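Local atomic coordinates of glutathione S-transferase family protein (Pseudomonas putida, PDB entry 3LXZ), a protein that probably catalyses the conjugation of reduced glutathione to a wide range of hydrophobic electrophiles. Residues Val17-Leu22 and Met158-Val163. Sequence-based numbering, arbitrary orientation.
Sequences VKLALL and MFCFSV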
loop_
_atom_site.group_PDB
_atom_site.type_symbol
_atom_site.label_atom_id
_atom_site.label_comp_id
_atom_site.label_asym_id
_atom_site.label_seq_id
_atom_site.Cartn_x
_atom_site.Cartn_y
_atom_site.Cartn_z
ATOM N N VAL A 17 5.172 -4.919 -13.504
ATOM C CA VAL A 17 6.605 -4.672 -13.618
ATOM C C VAL A 17 7.113 -5.014 -15.015
ATOM O O VAL A 17 7.891 -4.242 -15.589
ATOM C CB VAL A 17 7.385 -5.387 -12.535
ATOM C CG1 VAL A 17 8.896 -5.072 -12.682
ATOM C CG2 VAL A 17 6.877 -4.839 -11.153
ATOM N N LYS A 18 6.681 -6.158 -15.538
ATOM C CA LYS A 18 7.093 -6.603 -16.870
ATOM C C LYS A 18 6.783 -5.554 -17.939
ATOM O O LYS A 18 7.672 -5.221 -18.770
ATOM C CB LYS A 18 6.453 -7.948 -17.174
ATOM C CG LYS A 18 6.763 -8.563 -18.540
ATOM C CD LYS A 18 6.376 -10.058 -18.497
ATOM C CE LYS A 18 6.556 -10.770 -19.843
ATOM N NZ LYS A 18 6.043 -12.170 -19.724
ATOM N N LEU A 19 5.568 -4.979 -17.905
ATOM C CA LEU A 19 5.248 -3.920 -18.861
ATOM C C LEU A 19 6.162 -2.707 -18.712
ATOM O O LEU A 19 6.565 -2.118 -19.716
ATOM C CB LEU A 19 3.784 -3.508 -18.779
ATOM C CG LEU A 19 3.252 -2.531 -19.834
ATOM C CD1 LEU A 19 3.577 -3.016 -21.265
ATOM C CD2 LEU A 19 1.746 -2.396 -19.625
ATOM N N ALA A 20 6.494 -2.333 -17.459
ATOM C CA ALA A 20 7.334 -1.152 -17.213
ATOM C C ALA A 20 8.704 -1.394 -17.854
ATOM O O ALA A 20 9.229 -0.515 -18.536
ATOM C CB ALA A 20 7.499 -0.902 -15.693
ATOM N N LEU A 21 9.254 -2.594 -17.638
ATOM C CA LEU A 21 10.577 -2.950 -18.168
ATOM C C LEU A 21 10.538 -2.939 -19.700
ATOM O O LEU A 21 11.470 -2.452 -20.332
ATOM C CB LEU A 21 11.042 -4.317 -17.645
ATOM C CG LEU A 21 11.354 -4.376 -16.135
ATOM C CD1 LEU A 21 11.472 -5.796 -15.638
ATOM C CD2 LEU A 21 12.615 -3.610 -15.832
ATOM N N LEU A 22 9.471 -3.485 -20.280
ATOM C CA LEU A 22 9.336 -3.537 -21.758
ATOM C C LEU A 22 9.145 -2.127 -22.348
ATOM O O LEU A 22 9.746 -1.790 -23.380
ATOM C CB LEU A 22 8.181 -4.471 -22.137
ATOM C CG LEU A 22 8.426 -5.976 -22.069
ATOM C CD1 LEU A 22 7.115 -6.722 -22.088
ATOM C CD2 LEU A 22 9.358 -6.472 -23.206
HETATM N N MSE A 158 -0.715 -0.006 -12.820
HETATM C CA MSE A 158 -1.586 -0.568 -11.781
HETATM C C MSE A 158 -3.047 -0.562 -12.250
HETATM O O MSE A 158 -3.789 -1.517 -12.001
HETATM C CB MSE A 158 -1.414 0.255 -10.492
HETATM C CG MSE A 158 -2.274 -0.137 -9.318
HETATM SE SE MSE A 158 -1.813 -1.838 -8.504
HETATM C CE MSE A 158 0.070 -1.623 -8.003
ATOM N N PHE A 159 -3.469 0.500 -12.921
ATOM C CA PHE A 159 -4.827 0.543 -13.498
ATOM C C PHE A 159 -5.099 -0.613 -14.470
ATOM O O PHE A 159 -6.070 -1.316 -14.351
ATOM C CB PHE A 159 -5.030 1.867 -14.227
ATOM C CG PHE A 159 -6.328 1.947 -15.023
ATOM C CD1 PHE A 159 -7.481 2.469 -14.433
ATOM C CD2 PHE A 159 -6.383 1.514 -16.347
ATOM C CE1 PHE A 159 -8.688 2.548 -15.141
ATOM C CE2 PHE A 159 -7.583 1.616 -17.084
ATOM C CZ PHE A 159 -8.732 2.101 -16.471
ATOM N N CYS A 160 -4.228 -0.812 -15.448
ATOM C CA CYS A 160 -4.639 -1.679 -16.528
ATOM C C CYS A 160 -4.610 -3.161 -16.139
ATOM O O CYS A 160 -5.320 -3.957 -16.721
ATOM C CB CYS A 160 -3.887 -1.357 -17.812
ATOM S SG CYS A 160 -2.300 -2.047 -17.824
ATOM N N PHE A 161 -3.827 -3.522 -15.109
ATOM C CA PHE A 161 -3.798 -4.893 -14.627
ATOM C C PHE A 161 -4.538 -5.118 -13.309
ATOM O O PHE A 161 -4.530 -6.253 -12.798
ATOM C CB PHE A 161 -2.339 -5.394 -14.501
ATOM C CG PHE A 161 -1.613 -5.490 -15.809
ATOM C CD1 PHE A 161 -1.979 -6.445 -16.764
ATOM C CD2 PHE A 161 -0.504 -4.678 -16.071
ATOM C CE1 PHE A 161 -1.259 -6.545 -17.964
ATOM C CE2 PHE A 161 0.216 -4.788 -17.267
ATOM C CZ PHE A 161 -0.170 -5.697 -18.211
ATOM N N SER A 162 -5.200 -4.087 -12.776
ATOM C CA SER A 162 -6.134 -4.286 -11.654
ATOM C C SER A 162 -7.605 -4.187 -12.099
ATOM O O SER A 162 -8.470 -4.993 -11.696
ATOM C CB SER A 162 -5.898 -3.207 -10.582
ATOM O OG SER A 162 -4.598 -3.318 -10.039
ATOM N N VAL A 163 -7.897 -3.174 -12.887
ATOM C CA VAL A 163 -9.294 -2.826 -13.215
ATOM C C VAL A 163 -9.953 -3.911 -14.094
ATOM O O VAL A 163 -11.151 -4.192 -13.930
ATOM C CB VAL A 163 -9.421 -1.400 -13.811
ATOM C CG1 VAL A 163 -10.823 -1.143 -14.313
ATOM C CG2 VAL A 163 -9.090 -0.324 -12.720
#
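One leucine methyl against the CE2-CZ side of one phenylalanine ring carries most of this interdomain contact: L19 CD2 lies 3.7 Å from F161 CE2 and 4.1 Å from F161 CZ. L19 belongs to helix 12-23 of the thioredoxin-like N-terminal domain and F161 to helix 154-174 of the all-helical C-terminal domain, so the pair is a small worked example of apolar packing between the two domains of a glutathione transferase. Polar ties join the domains nearby: K18 NZ forms a salt bridge with D204, and F161 O accepts a hydrogen bond from N12 ND2. With CG of L19 anti to its amide nitrogen (chi1 -173°), its CD2 methyl is carried toward helix 154-174, where it meets the F161 ring obliquely. C160 SG lies over one face of that ring, 3.6 Å above its plane and off-centre.

The looser contact is L19 CD2 to C160 SG, at 4.4 Å. Together L19 and F161 bridge a helix spacing of 10.0 Å, measured between their CA atoms. The loose side is not a solvent side, because all three touching residues are buried: N195 and H197 adjoin L19, while N15 and M16 of helix 12-23 also reach F161. The F161 side chain is about 8 Å from those of S11 and T63, residues that bind glutathione. With no hydrogen bond or salt bridge between the two segments, their direct contact rests on dispersion and exclusion of water, without directional bonds.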